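Local coordinates for protein 47 KDA membrane antigen (Treponema pallidum, PDB 1O75) that acts as a zinc-stimulated, penicillin-binding carboxypeptidase on synthetic depsipeptides, possibly trimming peptidoglycan to limit its cross-linking, at residues B[81-84]-B[90-93]; B[64-69]-B[129-134]. The protein carries 2 engineered substitutions. All blocks are in the same frame, centred on the assembly; numbering follows the deposited sequence. Where two conformers were deposited one is given.

Contact 1 (B[81-84]-B[90-93]); sequences KQET and RKKW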
loop_
_atom_site.group_PDB
_atom_site.type_symbol
_atom_site.label_atom_id
_atom_site.label_comp_id
_atom_site.label_asym_id
_atom_site.label_seq_id
_atom_site.Cartn_x
_atom_site.Cartn_y
_atom_site.Cartn_z
ATOM N N LYS B 81 -5.011 22.243 -18.544
ATOM C CA LYS B 81 -4.691 20.996 -17.886
ATOM C C LYS B 81 -4.184 19.987 -18.898
ATOM O O LYS B 81 -4.476 20.092 -20.098
ATOM C CB LYS B 81 -5.876 20.470 -17.081
ATOM C CG LYS B 81 -7.095 20.022 -17.826
ATOM C CD LYS B 81 -7.964 19.289 -16.813
ATOM C CE LYS B 81 -9.189 18.656 -17.413
ATOM N NZ LYS B 81 -9.986 17.964 -16.353
ATOM N N GLN B 82 -3.390 19.038 -18.399
ATOM C CA GLN B 82 -2.752 18.024 -19.215
ATOM C C GLN B 82 -2.868 16.677 -18.493
ATOM O O GLN B 82 -2.735 16.603 -17.263
ATOM C CB GLN B 82 -1.278 18.418 -19.419
ATOM C CG GLN B 82 -0.596 18.828 -18.087
ATOM C CD GLN B 82 0.747 19.571 -18.242
ATOM O OE1 GLN B 82 0.806 20.697 -18.763
ATOM N NE2 GLN B 82 1.825 18.941 -17.771
ATOM N N GLU B 83 -3.127 15.617 -19.242
ATOM C CA GLU B 83 -3.274 14.321 -18.610
ATOM C C GLU B 83 -1.919 13.640 -18.459
ATOM O O GLU B 83 -1.042 13.775 -19.310
ATOM C CB GLU B 83 -4.211 13.423 -19.429
ATOM C CG GLU B 83 -4.576 12.124 -18.722
ATOM C CD GLU B 83 -5.489 11.216 -19.554
ATOM O OE1 GLU B 83 -5.032 10.643 -20.571
ATOM O OE2 GLU B 83 -6.667 11.085 -19.185
ATOM N N THR B 84 -1.744 12.920 -17.358
ATOM C CA THR B 84 -0.510 12.190 -17.138
ATOM C C THR B 84 -0.908 10.915 -16.375
ATOM O O THR B 84 -2.082 10.617 -16.268
ATOM C CB THR B 84 0.518 13.041 -16.334
ATOM O OG1 THR B 84 1.720 12.282 -16.158
ATOM C CG2 THR B 84 -0.029 13.440 -14.983
ATOM N N ARG B 90 -2.458 4.944 -13.360
ATOM C CA ARG B 90 -3.808 5.492 -13.499
ATOM C C ARG B 90 -3.713 6.929 -14.013
ATOM O O ARG B 90 -2.788 7.647 -13.664
ATOM C CB ARG B 90 -4.542 5.514 -12.150
ATOM C CG ARG B 90 -4.835 4.140 -11.585
ATOM C CD ARG B 90 -5.381 4.240 -10.176
ATOM N NE ARG B 90 -4.458 4.924 -9.282
ATOM C CZ ARG B 90 -4.652 5.025 -7.970
ATOM N NH1 ARG B 90 -5.737 4.481 -7.420
ATOM N NH2 ARG B 90 -3.773 5.661 -7.209
ATOM N N LYS B 91 -4.686 7.342 -14.821
ATOM C CA LYS B 91 -4.699 8.700 -15.368
ATOM C C LYS B 91 -4.961 9.750 -14.291
ATOM O O LYS B 91 -5.777 9.538 -13.400
ATOM C CB LYS B 91 -5.786 8.822 -16.451
ATOM C CG LYS B 91 -5.587 7.878 -17.630
ATOM C CD LYS B 91 -4.201 8.077 -18.263
ATOM C CE LYS B 91 -3.983 7.105 -19.429
ATOM N NZ LYS B 91 -2.577 7.202 -19.938
ATOM N N LYS B 92 -4.260 10.873 -14.376
ATOM C CA LYS B 92 -4.452 11.988 -13.446
ATOM C C LYS B 92 -4.176 13.267 -14.253
ATOM O O LYS B 92 -3.677 13.191 -15.390
ATOM C CB LYS B 92 -3.489 11.902 -12.263
ATOM C CG LYS B 92 -2.050 11.904 -12.686
ATOM C CD LYS B 92 -1.119 11.920 -11.498
ATOM C CE LYS B 92 -1.199 13.241 -10.771
ATOM N NZ LYS B 92 -0.351 13.194 -9.552
ATOM N N TRP B 93 -4.476 14.422 -13.667
ATOM C CA TRP B 93 -4.309 15.702 -14.363
ATOM C C TRP B 93 -3.422 16.704 -13.656
ATOM O O TRP B 93 -3.431 16.786 -12.433
ATOM C CB TRP B 93 -5.689 16.319 -14.605
ATOM C CG TRP B 93 -6.470 15.524 -15.589
ATOM C CD1 TRP B 93 -6.497 15.706 -16.943
ATOM C CD2 TRP B 93 -7.179 14.298 -15.330
ATOM N NE1 TRP B 93 -7.165 14.659 -17.546
ATOM C CE2 TRP B 93 -7.591 13.781 -16.579
ATOM C CE3 TRP B 93 -7.499 13.583 -14.161
ATOM C CZ2 TRP B 93 -8.309 12.572 -16.700
ATOM C CZ3 TRP B 93 -8.219 12.376 -14.280
ATOM C CH2 TRP B 93 -8.610 11.888 -15.544
#
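Glu83 and Trp93 face each other as a non-hydrogen-bonded antiparallel pair, CA to CA 4.6 Å, and the glutamate side chain runs alongside the indole. CG of Glu83 is anti to the backbone N (chi1 -171°) and the chain extended beyond it, which carries the carboxylate out to meet both Trp93 and Lys91. Its CB lies 3.7 Å from Trp93 NE1, and CG touches both that nitrogen and the carbonyl O of Lys92. OE2 comes obliquely to the indole, 3.3 Å from Trp93 CZ2, with carboxylate and ring planes 54° apart, and also reaches the start of the Lys91 chain. OE1 rests 3.5 Å from Lys91 CD, on the aliphatic part of a lysine whose ammonium pairs with Glu85. Over one face of the indole stands Lys81 NZ in a cation-pi contact, 4.4 Å from the centroid of the five-membered ring of Trp93 and 16° off its normal; it also forms a salt bridge with Glu144. These ring contacts hold for one of two modelled Trp93 conformers. A bound xenon touches Lys81 and Trp93. On the other face of the sheet Thr84 CG2 presses on Lys92 CG at 3.4 Å, tighter than usual. Backbone bonds join the same residues, Thr84 N to Lys92 O (2.8 Å) and Lys92 N to Thr84 O (2.9 Å). Strands 69-85 and 91-98 thus form an antiparallel beta hairpin, here near its turn.

Contact 2 (B[64-69]-B[129-134]); sequences RQQFQY and VALADR
The side-chain amide of Gln66 meets the backbone of Leu131 through two hydrogen bonds, using both its acceptor and its donor. OE1 receives the N-H of Leu131 at 2.8 Å (N-H...O 151°), with the donor in the carbonyl plane on a lone pair. NE2 returns a bond to Leu131 O at 2.9 Å, and this acceptor lies close to the amide plane of Gln66, although NE2 itself is tilted from the plane of the Leu131 carbonyl. Two bonds to one residue fix the rotation of the amide and give both of its polar atoms a partner. The remaining close contacts are of Gln66 OE1 with carbon: Ala130 CA and Leu131 CB, each at 3.6 Å.

Gln66 reaches across because CG sits between its own backbone N and carbonyl carbon (chi1 80°) and the chain then runs extended to CD. Its CG also lies over one face of the Phe67 ring, toward the rim, and that ring meets Phe63 edge-to-face. Farther out, the Gln66 backbone is bonded to Ala109 and, through its O, to Lys156 NZ, while Val129 is bonded to the backbone of Arg106 and Ser108. Both segments are thereby tied to strand 101-114. A side-chain amide here takes the N-H and C=O of one residue, in the manner of a neighbouring strand, and so joins the irregular 129-134 loop to the segment at the C-terminal end of helix 60-65, within domain a of this penicillin-binding protein.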
loop_
_atom_site.group_PDB
_atom_site.type_symbol
_atom_site.label_atom_id
_atom_site.label_comp_id
_atom_site.label_asym_id
_atom_site.label_seq_id
_atom_site.Cartn_x
_atom_site.Cartn_y
_atom_site.Cartn_z
ATOM N N ARG B 64 -13.862 10.771 -0.774
ATOM C CA ARG B 64 -14.189 9.777 0.266
ATOM C C ARG B 64 -15.188 10.285 1.292
ATOM O O ARG B 64 -16.076 9.543 1.709
ATOM C CB ARG B 64 -12.925 9.356 1.006
ATOM C CG ARG B 64 -11.917 8.630 0.138
ATOM C CD ARG B 64 -10.629 8.367 0.916
ATOM N NE ARG B 64 -9.568 8.129 -0.033
ATOM C CZ ARG B 64 -8.463 8.852 -0.118
ATOM N NH1 ARG B 64 -8.261 9.868 0.704
ATOM N NH2 ARG B 64 -7.570 8.563 -1.050
ATOM N N GLN B 65 -15.068 11.543 1.700
ATOM C CA GLN B 65 -15.984 12.069 2.718
ATOM C C GLN B 65 -17.357 12.534 2.255
ATOM O O GLN B 65 -18.265 12.673 3.068
ATOM C CB GLN B 65 -15.308 13.210 3.471
ATOM C CG GLN B 65 -14.061 12.775 4.234
ATOM C CD GLN B 65 -13.423 13.935 4.945
ATOM O OE1 GLN B 65 -13.775 14.244 6.091
ATOM N NE2 GLN B 65 -12.509 14.619 4.261
ATOM N N GLN B 66 -17.522 12.757 0.951
ATOM C CA GLN B 66 -18.802 13.256 0.434
ATOM C C GLN B 66 -19.947 12.301 0.665
ATOM O O GLN B 66 -21.114 12.689 0.605
ATOM C CB GLN B 66 -18.700 13.556 -1.083
ATOM C CG GLN B 66 -18.824 12.313 -1.969
ATOM C CD GLN B 66 -18.680 12.668 -3.453
ATOM O OE1 GLN B 66 -18.971 13.782 -3.849
ATOM N NE2 GLN B 66 -18.239 11.712 -4.261
ATOM N N PHE B 67 -19.634 11.040 0.914
ATOM C CA PHE B 67 -20.691 10.076 1.127
ATOM C C PHE B 67 -21.377 10.143 2.495
ATOM O O PHE B 67 -22.608 10.198 2.573
ATOM C CB PHE B 67 -20.141 8.677 0.872
ATOM C CG PHE B 67 -19.683 8.474 -0.541
ATOM C CD1 PHE B 67 -20.611 8.229 -1.555
ATOM C CD2 PHE B 67 -18.332 8.580 -0.873
ATOM C CE1 PHE B 67 -20.199 8.092 -2.890
ATOM C CE2 PHE B 67 -17.903 8.448 -2.210
ATOM C CZ PHE B 67 -18.844 8.203 -3.213
ATOM N N GLN B 68 -20.586 10.142 3.565
ATOM C CA GLN B 68 -21.137 10.159 4.922
ATOM C C GLN B 68 -21.079 11.503 5.633
ATOM O O GLN B 68 -21.748 11.688 6.657
ATOM C CB GLN B 68 -20.397 9.125 5.792
ATOM C CG GLN B 68 -20.818 7.690 5.556
ATOM C CD GLN B 68 -22.054 7.342 6.332
ATOM O OE1 GLN B 68 -23.183 7.351 5.667
ATOM N NE2 GLN B 68 -21.995 7.088 7.545
ATOM N N TYR B 69 -20.286 12.432 5.113
ATOM C CA TYR B 69 -20.104 13.729 5.761
ATOM C C TYR B 69 -20.643 14.934 4.987
ATOM O O TYR B 69 -20.798 14.871 3.761
ATOM C CB TYR B 69 -18.609 13.938 6.035
ATOM C CG TYR B 69 -17.994 12.791 6.830
ATOM C CD1 TYR B 69 -18.048 12.770 8.233
ATOM C CD2 TYR B 69 -17.407 11.701 6.179
ATOM C CE1 TYR B 69 -17.527 11.668 8.976
ATOM C CE2 TYR B 69 -16.882 10.610 6.908
ATOM C CZ TYR B 69 -16.956 10.606 8.300
ATOM O OH TYR B 69 -16.492 9.523 9.003
ATOM N N VAL B 129 -22.409 19.041 -5.800
ATOM C CA VAL B 129 -21.752 18.299 -6.867
ATOM C C VAL B 129 -21.364 16.943 -6.307
ATOM O O VAL B 129 -21.274 16.770 -5.077
ATOM C CB VAL B 129 -20.486 18.995 -7.372
ATOM C CG1 VAL B 129 -20.829 20.399 -7.850
ATOM C CG2 VAL B 129 -19.418 19.034 -6.283
ATOM N N ALA B 130 -21.172 15.978 -7.199
ATOM C CA ALA B 130 -20.760 14.641 -6.807
ATOM C C ALA B 130 -19.362 14.473 -7.378
ATOM O O ALA B 130 -19.183 14.381 -8.601
ATOM C CB ALA B 130 -21.702 13.596 -7.377
ATOM N N LEU B 131 -18.361 14.464 -6.499
ATOM C CA LEU B 131 -16.980 14.326 -6.932
ATOM C C LEU B 131 -16.750 12.919 -7.476
ATOM O O LEU B 131 -17.428 11.965 -7.072
ATOM C CB LEU B 131 -16.027 14.589 -5.755
ATOM C CG LEU B 131 -16.185 15.975 -5.098
ATOM C CD1 LEU B 131 -15.182 16.144 -3.937
ATOM C CD2 LEU B 131 -15.936 17.064 -6.152
ATOM N N ALA B 132 -15.802 12.796 -8.401
ATOM C CA ALA B 132 -15.455 11.495 -8.974
ATOM C C ALA B 132 -14.327 10.930 -8.136
ATOM O O ALA B 132 -13.616 11.675 -7.474
ATOM C CB ALA B 132 -14.971 11.657 -10.428
ATOM N N ASP B 133 -14.148 9.621 -8.192
ATOM C CA ASP B 133 -13.100 8.958 -7.433
ATOM C C ASP B 133 -11.770 9.614 -7.769
ATOM O O ASP B 133 -11.476 9.840 -8.938
ATOM C CB ASP B 133 -13.068 7.468 -7.802
ATOM C CG ASP B 133 -12.356 6.617 -6.766
ATOM O OD1 ASP B 133 -11.451 7.121 -6.070
ATOM O OD2 ASP B 133 -12.692 5.428 -6.665
ATOM N N ARG B 134 -10.954 9.893 -6.749
ATOM C CA ARG B 134 -9.650 10.538 -6.915
ATOM C C ARG B 134 -9.758 11.918 -7.586
ATOM O O ARG B 134 -8.811 12.391 -8.219
ATOM C CB ARG B 134 -8.700 9.653 -7.738
ATOM C CG ARG B 134 -8.345 8.301 -7.082
ATOM C CD ARG B 134 -7.257 7.591 -7.870
ATOM N NE ARG B 134 -7.651 7.428 -9.271
ATOM C CZ ARG B 134 -8.533 6.535 -9.715
ATOM N NH1 ARG B 134 -9.127 5.689 -8.872
ATOM N NH2 ARG B 134 -8.850 6.505 -11.007
#

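Overall arrangement
Both contacts belong to Tp47 domain a, with centres about 20 Å apart, and contact 1 lies within the loop of chain that contact 2 closes. Contact 1 is a surface pairing of neighbouring strands, its centre about 27 Å from the chain centre, where backbone bonding is joined by charged and aromatic side chains and where Lys92 reaches Asp376 of the second subunit. Contact 2, partly buried and closer to the centre, joins segments distant in sequence through one neutral amide, and no other chain of the assembly touches it. Helix 60-65 and strand 69-85 are successive elements of the chain, and Arg90 NH1 packs 3.5 Å from Arg134 CD, so the two sites also meet.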